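Side-chain contacts in kynurenine formamidase (Bacillus anthracis, PDB 4CO9), which hydrolyses N-formyl-L-kynurenine to L-kynurenine and formate with two zinc ions per subunit, in the tryptophan degradation pathway: residues S50-T53 against I57-P60; L110-S115 against V182-Y187; N120-I125 against D148-D153; A161-L166 against I171-N176. One frame throughout, in Å; residues are numbered along the deposited sequence.

Interaction 1. Residues S50-T53 against I57-P60; sequences SIHT and IDAP. With ZN (zinc ion), chain P; ZN (zinc ion), chain O.
H52 and D58 meet at the binuclear zinc site, and both belong to the HxGTHxDxPxH sequence motif of the Cyclase family, which here runs from H52 to H62. The motif begins in the loop after strand 44-50 and passes through strand 56-58, so the two ligands, six residues apart, meet at zinc P. H52 binds zinc P through ND1 at 2.2 Å. D58 bridges the two ions: its OD1 is 2.1 Å from zinc P, and its OD2 is 2.0 Å from zinc O. One carboxylate therefore takes a metal on each oxygen, across a zinc-zinc separation of 3.1 Å. H56 and E175 complete the protein ligands of zinc P, while H163 and E175 join D58 on zinc O.

The ND1–CE1 edge of the imidazole faces the carboxylate, whose plane is turned 56° from the ring. H52 ND1 and D58 OD1 are 3.2 Å apart because they share zinc P, and the metal rather than a hydrogen bond holds them together. The H52 CG lies anti to its own carbonyl carbon (chi1 -55°), which swings the ring out of the loop toward D58. D200 takes a hydrogen bond from the far nitrogen, NE2, so the ring is fixed at both nitrogens. I51 CG2 rests over the rim of one ring face. Earlier in the loop, S50 OG accepts from the backbone N of H52 at 3.1 Å, closing an ST turn. Between the ions sits water 1, its oxygen 2.0 Å from zinc P and 2.0 Å from zinc O.

Interaction 2. Residues L110-S115 against V182-Y187; sequences LLRTSS and VADGDY
R112 and D184 form a salt bridge in which the guanidinium end grips a single carboxylate oxygen. R112 NH1 gives the shorter and straighter bond, 2.6 Å to D184 OD1 with an angle of 157° at the hydrogen. R112 NH2 reaches the same D184 OD1 at 3.0 Å, more bent at 132°. That oxygen lies in the guanidinium plane; NH1 meets it on the syn side and NH2 on the anti side, both from out of the carboxylate plane, NH2 further.

R112 NH2 also donates to V182 O at 2.6 Å, with the oxygen tilted out of the guanidinium plane. Beyond these segments, D86 forms a second salt bridge with NH1, and L179 O accepts from NE. A bend at chi3 (-58°) turns the arginine's end toward the loop ahead of strand 185-190.

Packing is slight by comparison. V182 CG2 comes to 4.3 Å from R112 NH2. A183 O lies in the plane at the guanidinium edge; it also accepts from Y187 OH at 2.6 Å.

Two carboxylates thus match the positive charge and two carbonyls take up further N-H groups, which would hold the guanidinium's rotation and pin the end of strand 108-112 to residues 182-184.

Interaction 3. Residues N120-I125 against D148-D153; sequences NEFPDI and DVPSVD
F122, P123 and P150 make a small apolar contact between two loops, one following strand 108-112 and the other following strand 144-147, on the C-terminal side of these neighbouring parallel strands. P150 is the common partner. F122 CE1 touches P150 CG at 3.9 Å and lies equally close to P150 CB, so one corner of the phenyl ring rests against the outer part of the pyrrolidine. The approach is slanting. From the next position in the chain, the P123 ring and that of P150 reach toward each other through their CG and CD corners: P123 CD comes within 4.0 Å of P150 CG, and P123 CG reaches P150 CD at the same distance.

The two residues of 120-125 also pack on each other: P123 CD sits 3.6 Å above the F122 ring plane, toward its rim. With CG of F122 anti to the backbone N (chi1 -161°), the phenyl ring reaches P150 with P123 CD lying over one of its faces, and P150 meets both.

Beyond P150 the chain forms an ST turn, with S151 OG accepting from D153 N at 3.1 Å, and the turn leads on toward helix 161-168. F122 also meets the ring of W22, a substrate-binding residue. The contact therefore lies beside the active site, in loops at the strand ends where αβ folds of this kind carry their active sites.

Interaction 4. Residues A161-L166 against I171-N176; sequences AAHHQL and IHILEN. With ZN (zinc ion), chain O; ZN (zinc ion), chain P.
H163, in the first turn of helix 161-168, reaches from the helix to zinc O, which its NE2 binds at 2.3 Å. E175 holds the same ion from the strand with both carboxylate oxygens, OE2 at 2.1 Å and OE1 at 2.6 Å. The glutamate's OE1 also binds zinc P, at 2.4 Å, so E175 chelates one ion and bridges to the other. Its chain runs out extended beyond CG (chi2 159°), which carries the carboxylate from the strand to the metals. Imidazole and carboxylate planes stand nearly upright to each other, 80° apart. The opposite ring nitrogen, H163 ND1, is hydrogen-bonded to D153, a second-shell carboxylate that fixes the rotation of the ring and probably polarises it. I173 CD1 comes obliquely to H163 CD2, at 3.7 Å.

Helix 161-168 and strand 172-175 are the last two elements of a β-α-β unit that starts with strand 144-147, and the helix runs at 139° to the strand it precedes. One turn after H163 comes L166, which carries the apolar packing. Its two methyls part: CD1 goes to I173, whose CG1 lies 3.9 Å away, and CD2 settles against the CD1 and CG2 methyls of I171. Helix 133-140 packs on L166 and I171 as well. Where the chain turns back into the strand, I171 N donates to L166 O at 2.9 Å.

Interactions 1 and 4 build one metal site: D58 and E175 come from the neighbouring strands 56-58 and 172-175, H52 from a loop and H163 from helix 161-168. They share both zinc ions and both waters, and D58 OD1 and E175 OE1 lie 3.1 Å apart on zinc P. Interaction 3 forms the next layer: D153 OD2 is 2.7 Å from H163 ND1, and the nearest side-chain atom of P150 is about 7 Å from a zinc ion. Interaction 2 is remote, its centre 21 Å from that of interaction 1, yet it connects to interaction 3 through T113 OG1 and D148 OD1, 2.7 Å apart. Interactions 3 and 4 fall within the loop that interaction 2 closes.

Interaction 1. Residues S50-T53 against I57-P60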
# COMPACT_ATOMS: atom_id res chain seq x y z
N SER C 50 1.84 -6.62 -13.21
CA SER C 50 0.58 -7.30 -12.96
C SER C 50 0.14 -7.00 -11.55
O SER C 50 0.96 -6.89 -10.65
CB SER C 50 0.70 -8.81 -13.11
OG SER C 50 -0.49 -9.46 -12.68
N ILE C 51 -1.17 -6.87 -11.35
CA ILE C 51 -1.79 -6.76 -10.03
C ILE C 51 -1.35 -7.90 -9.08
O ILE C 51 -1.11 -7.69 -7.86
CB ILE C 51 -3.32 -6.74 -10.23
CG1 ILE C 51 -3.74 -5.40 -10.90
CG2 ILE C 51 -4.05 -6.95 -8.91
CD1 ILE C 51 -3.55 -4.14 -10.06
N HIS C 52 -1.21 -9.09 -9.65
CA HIS C 52 -0.96 -10.28 -8.85
C HIS C 52 0.53 -10.60 -8.84
O HIS C 52 0.97 -11.67 -9.26
CB HIS C 52 -1.80 -11.44 -9.41
CG HIS C 52 -3.26 -11.12 -9.48
ND1 HIS C 52 -4.16 -11.51 -8.51
CD2 HIS C 52 -3.97 -10.42 -10.39
CE1 HIS C 52 -5.37 -11.06 -8.81
NE2 HIS C 52 -5.27 -10.39 -9.95
N THR C 53 1.31 -9.64 -8.37
CA THR C 53 2.75 -9.78 -8.25
C THR C 53 3.11 -9.49 -6.82
O THR C 53 2.67 -8.50 -6.27
CB THR C 53 3.47 -8.74 -9.15
OG1 THR C 53 3.00 -8.89 -10.48
CG2 THR C 53 4.99 -8.93 -9.14
N ILE C 57 -3.54 -8.49 -2.60
CA ILE C 57 -4.88 -8.95 -2.29
C ILE C 57 -5.69 -9.07 -3.58
O ILE C 57 -5.46 -8.33 -4.54
CB ILE C 57 -5.59 -8.03 -1.26
CG1 ILE C 57 -5.84 -6.61 -1.81
CG2 ILE C 57 -4.79 -7.98 0.02
CD1 ILE C 57 -7.22 -6.41 -2.43
N ASP C 58 -6.62 -10.02 -3.59
CA ASP C 58 -7.55 -10.23 -4.70
C ASP C 58 -8.88 -9.56 -4.41
O ASP C 58 -9.40 -9.64 -3.30
CB ASP C 58 -7.86 -11.70 -4.88
CG ASP C 58 -6.69 -12.52 -5.33
OD1 ASP C 58 -5.66 -11.98 -5.76
OD2 ASP C 58 -6.82 -13.76 -5.24
N ALA C 59 -9.44 -8.89 -5.42
CA ALA C 59 -10.83 -8.42 -5.35
C ALA C 59 -11.70 -9.48 -6.05
O ALA C 59 -11.19 -10.23 -6.88
CB ALA C 59 -10.98 -7.09 -6.04
N PRO C 60 -13.00 -9.55 -5.71
CA PRO C 60 -13.87 -10.54 -6.32
C PRO C 60 -13.94 -10.41 -7.85
O PRO C 60 -14.07 -11.41 -8.56
CB PRO C 60 -15.22 -10.28 -5.66
CG PRO C 60 -14.86 -9.72 -4.33
CD PRO C 60 -13.64 -8.88 -4.56
ZN ZN P . -4.05 -12.83 -6.76
ZN ZN O . -5.75 -15.29 -5.95
O HOH W 1 -4.94 -14.47 -7.61
O HOH W 2 -4.57 -17.15 -7.19

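Interaction 2. Residues L110-S115 against V182-Y187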
# COMPACT_ATOMS: atom_id res chain seq x y z
N LEU C 110 -3.50 -15.98 9.02
CA LEU C 110 -2.41 -16.21 8.06
C LEU C 110 -1.90 -17.63 8.20
O LEU C 110 -1.62 -18.09 9.31
CB LEU C 110 -1.26 -15.22 8.25
CG LEU C 110 -1.62 -13.74 8.32
CD1 LEU C 110 -0.40 -12.87 8.47
CD2 LEU C 110 -2.44 -13.31 7.10
N LEU C 111 -1.76 -18.30 7.06
CA LEU C 111 -1.33 -19.69 6.99
C LEU C 111 0.09 -19.79 6.46
O LEU C 111 0.36 -19.40 5.32
CB LEU C 111 -2.28 -20.48 6.08
CG LEU C 111 -3.77 -20.39 6.35
CD1 LEU C 111 -4.54 -21.28 5.38
CD2 LEU C 111 -4.08 -20.80 7.77
N ARG C 112 1.00 -20.29 7.29
CA ARG C 112 2.36 -20.59 6.87
C ARG C 112 2.42 -22.02 6.33
O ARG C 112 2.36 -22.98 7.10
CB ARG C 112 3.37 -20.44 8.03
CG ARG C 112 4.81 -20.45 7.56
CD ARG C 112 5.87 -20.62 8.66
NE ARG C 112 5.79 -19.59 9.69
CZ ARG C 112 5.06 -19.70 10.80
NH1 ARG C 112 4.37 -20.82 11.05
NH2 ARG C 112 5.03 -18.70 11.66
N THR C 113 2.49 -22.16 5.01
CA THR C 113 2.70 -23.47 4.39
C THR C 113 4.18 -23.79 4.31
O THR C 113 4.55 -24.95 4.27
CB THR C 113 2.11 -23.55 2.96
OG1 THR C 113 2.90 -22.78 2.06
CG2 THR C 113 0.66 -23.09 2.92
N SER C 114 5.02 -22.75 4.26
CA SER C 114 6.45 -22.89 4.03
C SER C 114 6.75 -23.77 2.82
O SER C 114 7.76 -24.47 2.80
CB SER C 114 7.16 -23.45 5.27
OG SER C 114 6.94 -22.61 6.40
N SER C 115 5.86 -23.74 1.83
CA SER C 115 5.96 -24.66 0.69
C SER C 115 6.89 -24.12 -0.39
O SER C 115 7.52 -24.90 -1.11
CB SER C 115 4.60 -24.97 0.13
OG SER C 115 4.72 -25.79 -1.02
N VAL C 182 8.83 -15.23 10.97
CA VAL C 182 7.96 -14.85 12.07
C VAL C 182 7.37 -16.08 12.76
O VAL C 182 7.07 -17.10 12.14
CB VAL C 182 6.83 -13.89 11.63
CG1 VAL C 182 7.41 -12.71 10.87
CG2 VAL C 182 5.78 -14.60 10.80
N ALA C 183 7.20 -15.95 14.06
CA ALA C 183 6.69 -17.04 14.88
C ALA C 183 5.18 -17.08 14.80
O ALA C 183 4.51 -16.07 14.52
CB ALA C 183 7.14 -16.85 16.32
N ASP C 184 4.62 -18.26 15.10
CA ASP C 184 3.18 -18.40 15.25
C ASP C 184 2.68 -17.51 16.36
O ASP C 184 3.42 -17.20 17.30
CB ASP C 184 2.81 -19.84 15.60
CG ASP C 184 3.07 -20.81 14.48
OD1 ASP C 184 3.19 -20.40 13.31
OD2 ASP C 184 3.10 -22.03 14.76
N GLY C 185 1.42 -17.11 16.28
CA GLY C 185 0.81 -16.37 17.37
C GLY C 185 -0.02 -15.20 16.91
O GLY C 185 -0.47 -15.15 15.76
N ASP C 186 -0.19 -14.26 17.82
CA ASP C 186 -1.08 -13.14 17.63
C ASP C 186 -0.34 -11.86 17.31
O ASP C 186 0.66 -11.53 17.95
CB ASP C 186 -1.95 -12.95 18.86
CG ASP C 186 -3.04 -14.00 18.96
OD1 ASP C 186 -3.51 -14.50 17.91
OD2 ASP C 186 -3.43 -14.30 20.09
N TYR C 187 -0.86 -11.15 16.33
CA TYR C 187 -0.27 -9.93 15.86
C TYR C 187 -1.36 -8.96 15.49
O TYR C 187 -2.54 -9.33 15.43
CB TYR C 187 0.56 -10.21 14.61
CG TYR C 187 1.73 -11.13 14.79
CD1 TYR C 187 1.56 -12.52 14.80
CD2 TYR C 187 3.02 -10.63 14.91
CE1 TYR C 187 2.64 -13.36 14.94
CE2 TYR C 187 4.10 -11.46 15.07
CZ TYR C 187 3.91 -12.82 15.07
OH TYR C 187 5.01 -13.63 15.24

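Interaction 3. Residues N120-I125 against D148-D153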
# COMPACT_ATOMS: atom_id res chain seq x y z
N ASN C 120 11.40 -14.96 -6.37
CA ASN C 120 11.91 -14.77 -7.72
C ASN C 120 11.71 -16.01 -8.61
O ASN C 120 12.18 -16.03 -9.75
CB ASN C 120 13.37 -14.31 -7.67
CG ASN C 120 13.54 -12.94 -6.97
OD1 ASN C 120 12.56 -12.24 -6.68
ND2 ASN C 120 14.79 -12.56 -6.71
N GLU C 121 11.01 -17.02 -8.11
CA GLU C 121 10.58 -18.16 -8.92
C GLU C 121 9.09 -18.39 -8.75
O GLU C 121 8.56 -18.23 -7.66
CB GLU C 121 11.32 -19.42 -8.51
CG GLU C 121 12.84 -19.32 -8.62
CD GLU C 121 13.54 -20.59 -8.16
OE1 GLU C 121 12.88 -21.65 -8.10
OE2 GLU C 121 14.75 -20.51 -7.84
N PHE C 122 8.42 -18.79 -9.83
CA PHE C 122 7.03 -19.18 -9.71
C PHE C 122 6.97 -20.69 -9.45
O PHE C 122 7.59 -21.45 -10.18
CB PHE C 122 6.25 -18.81 -10.97
CG PHE C 122 4.77 -18.77 -10.75
CD1 PHE C 122 4.20 -17.71 -10.07
CD2 PHE C 122 3.96 -19.82 -11.17
CE1 PHE C 122 2.84 -17.69 -9.84
CE2 PHE C 122 2.60 -19.80 -10.95
CZ PHE C 122 2.04 -18.73 -10.28
N PRO C 123 6.23 -21.12 -8.41
CA PRO C 123 6.19 -22.55 -8.09
C PRO C 123 5.48 -23.41 -9.14
O PRO C 123 4.65 -22.92 -9.89
CB PRO C 123 5.43 -22.60 -6.77
CG PRO C 123 4.54 -21.40 -6.80
CD PRO C 123 5.31 -20.34 -7.55
N ASP C 124 5.81 -24.70 -9.17
CA ASP C 124 5.16 -25.65 -10.05
C ASP C 124 3.91 -26.23 -9.40
O ASP C 124 2.96 -26.58 -10.09
CB ASP C 124 6.14 -26.76 -10.42
CG ASP C 124 7.32 -26.24 -11.21
OD1 ASP C 124 7.09 -25.52 -12.20
OD2 ASP C 124 8.47 -26.56 -10.85
N ILE C 125 3.94 -26.38 -8.08
CA ILE C 125 2.79 -26.86 -7.32
C ILE C 125 2.76 -26.15 -5.96
O ILE C 125 3.82 -25.83 -5.41
CB ILE C 125 2.84 -28.39 -7.11
CG1 ILE C 125 1.56 -28.91 -6.45
CG2 ILE C 125 4.05 -28.80 -6.28
CD1 ILE C 125 1.44 -30.42 -6.46
N ASP C 148 1.10 -17.92 2.27
CA ASP C 148 2.47 -17.61 1.83
C ASP C 148 2.82 -18.23 0.48
O ASP C 148 3.97 -18.56 0.22
CB ASP C 148 3.49 -18.03 2.90
CG ASP C 148 3.47 -19.51 3.20
OD1 ASP C 148 2.56 -20.22 2.72
OD2 ASP C 148 4.35 -19.97 3.96
N VAL C 149 1.81 -18.36 -0.38
CA VAL C 149 1.96 -18.84 -1.75
C VAL C 149 1.08 -17.98 -2.67
O VAL C 149 0.29 -17.17 -2.19
CB VAL C 149 1.58 -20.33 -1.87
CG1 VAL C 149 2.68 -21.20 -1.29
CG2 VAL C 149 0.25 -20.61 -1.17
N PRO C 150 1.24 -18.10 -4.00
CA PRO C 150 0.55 -17.15 -4.91
C PRO C 150 -0.94 -17.32 -5.05
O PRO C 150 -1.60 -16.44 -5.60
CB PRO C 150 1.21 -17.42 -6.26
CG PRO C 150 2.51 -18.04 -5.94
CD PRO C 150 2.28 -18.86 -4.71
N SER C 151 -1.48 -18.45 -4.60
CA SER C 151 -2.89 -18.71 -4.78
C SER C 151 -3.49 -19.53 -3.64
O SER C 151 -2.78 -20.26 -2.94
CB SER C 151 -3.11 -19.44 -6.10
OG SER C 151 -4.50 -19.46 -6.42
N VAL C 152 -4.80 -19.38 -3.47
CA VAL C 152 -5.58 -20.25 -2.57
C VAL C 152 -6.14 -21.47 -3.32
O VAL C 152 -6.66 -22.39 -2.68
CB VAL C 152 -6.72 -19.50 -1.87
CG1 VAL C 152 -6.16 -18.40 -0.98
CG2 VAL C 152 -7.73 -18.94 -2.87
N ASP C 153 -6.05 -21.48 -4.65
CA ASP C 153 -6.47 -22.62 -5.47
C ASP C 153 -5.27 -23.22 -6.18
O ASP C 153 -4.21 -22.57 -6.29
CB ASP C 153 -7.49 -22.17 -6.52
CG ASP C 153 -8.88 -22.06 -5.96
OD1 ASP C 153 -9.42 -23.09 -5.52
OD2 ASP C 153 -9.45 -20.95 -5.98

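Interaction 4. Residues A161-L166 against I171-N176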
# COMPACT_ATOMS: atom_id res chain seq x y z
N ALA C 161 -12.43 -22.81 -6.96
CA ALA C 161 -13.47 -23.06 -5.99
C ALA C 161 -13.19 -22.33 -4.68
O ALA C 161 -14.09 -21.76 -4.10
CB ALA C 161 -13.62 -24.55 -5.75
N ALA C 162 -11.93 -22.32 -4.25
CA ALA C 162 -11.58 -21.63 -3.01
C ALA C 162 -11.79 -20.13 -3.10
O ALA C 162 -12.40 -19.55 -2.21
CB ALA C 162 -10.16 -21.94 -2.59
N HIS C 163 -11.33 -19.51 -4.19
CA HIS C 163 -11.58 -18.06 -4.36
C HIS C 163 -13.07 -17.76 -4.24
O HIS C 163 -13.49 -16.87 -3.50
CB HIS C 163 -11.11 -17.56 -5.72
CG HIS C 163 -9.63 -17.37 -5.84
ND1 HIS C 163 -8.78 -18.39 -6.20
CD2 HIS C 163 -8.86 -16.27 -5.69
CE1 HIS C 163 -7.55 -17.92 -6.27
NE2 HIS C 163 -7.57 -16.64 -5.96
N HIS C 164 -13.87 -18.49 -5.00
CA HIS C 164 -15.31 -18.27 -5.04
C HIS C 164 -15.97 -18.50 -3.68
O HIS C 164 -16.76 -17.67 -3.24
CB HIS C 164 -15.98 -19.17 -6.10
CG HIS C 164 -15.86 -18.63 -7.49
ND1 HIS C 164 -14.86 -19.01 -8.35
CD2 HIS C 164 -16.62 -17.74 -8.17
CE1 HIS C 164 -15.01 -18.38 -9.50
NE2 HIS C 164 -16.08 -17.61 -9.42
N GLN C 165 -15.65 -19.61 -3.04
CA GLN C 165 -16.30 -19.94 -1.78
C GLN C 165 -15.89 -18.98 -0.67
O GLN C 165 -16.73 -18.58 0.14
CB GLN C 165 -16.03 -21.40 -1.38
CG GLN C 165 -16.82 -22.40 -2.21
CD GLN C 165 -18.31 -22.12 -2.16
OE1 GLN C 165 -18.91 -22.07 -1.09
NE2 GLN C 165 -18.92 -21.92 -3.33
N LEU C 166 -14.62 -18.59 -0.65
CA LEU C 166 -14.15 -17.65 0.35
C LEU C 166 -14.92 -16.35 0.26
O LEU C 166 -15.53 -15.91 1.25
CB LEU C 166 -12.64 -17.39 0.21
CG LEU C 166 -11.76 -18.55 0.67
CD1 LEU C 166 -10.31 -18.34 0.22
CD2 LEU C 166 -11.83 -18.75 2.17
N ILE C 171 -15.04 -13.78 3.14
CA ILE C 171 -13.65 -13.94 3.52
C ILE C 171 -12.76 -13.41 2.39
O ILE C 171 -12.79 -13.90 1.28
CB ILE C 171 -13.26 -15.39 3.77
CG1 ILE C 171 -14.16 -15.99 4.84
CG2 ILE C 171 -11.79 -15.47 4.18
CD1 ILE C 171 -13.99 -17.48 5.02
N HIS C 172 -11.97 -12.40 2.74
CA HIS C 172 -11.09 -11.73 1.81
C HIS C 172 -9.77 -12.49 1.70
O HIS C 172 -9.48 -13.32 2.54
CB HIS C 172 -10.89 -10.31 2.27
CG HIS C 172 -12.16 -9.51 2.25
ND1 HIS C 172 -12.30 -8.37 1.49
CD2 HIS C 172 -13.34 -9.71 2.86
CE1 HIS C 172 -13.51 -7.88 1.66
NE2 HIS C 172 -14.17 -8.68 2.48
N ILE C 173 -9.01 -12.20 0.66
CA ILE C 173 -7.86 -13.02 0.27
C ILE C 173 -6.59 -12.20 0.13
O ILE C 173 -6.56 -11.20 -0.59
CB ILE C 173 -8.14 -13.74 -1.08
CG1 ILE C 173 -9.32 -14.70 -0.92
CG2 ILE C 173 -6.89 -14.50 -1.55
CD1 ILE C 173 -9.85 -15.25 -2.23
N LEU C 174 -5.54 -12.68 0.80
CA LEU C 174 -4.21 -12.09 0.76
C LEU C 174 -3.24 -13.19 0.37
O LEU C 174 -3.23 -14.25 0.98
CB LEU C 174 -3.90 -11.53 2.15
CG LEU C 174 -2.48 -11.12 2.50
CD1 LEU C 174 -1.97 -10.03 1.56
CD2 LEU C 174 -2.42 -10.67 3.94
N GLU C 175 -2.43 -12.94 -0.65
CA GLU C 175 -1.52 -13.94 -1.21
C GLU C 175 -0.07 -13.46 -1.18
O GLU C 175 0.20 -12.26 -1.14
CB GLU C 175 -1.95 -14.30 -2.63
CG GLU C 175 -3.22 -15.13 -2.67
CD GLU C 175 -3.95 -15.10 -4.00
OE1 GLU C 175 -3.72 -14.17 -4.80
OE2 GLU C 175 -4.78 -16.02 -4.22
N ASN C 176 0.85 -14.43 -1.16
CA ASN C 176 2.29 -14.18 -1.17
C ASN C 176 2.84 -13.41 0.04
O ASN C 176 3.79 -12.64 -0.09
CB ASN C 176 2.72 -13.48 -2.46
CG ASN C 176 2.80 -14.43 -3.65
OD1 ASN C 176 3.03 -15.62 -3.50
ND2 ASN C 176 2.62 -13.88 -4.85
ZN ZN O . -5.75 -15.29 -5.95
ZN ZN P . -4.05 -12.83 -6.76
O HOH W 1 -4.94 -14.47 -7.61
O HOH W 2 -4.57 -17.15 -7.19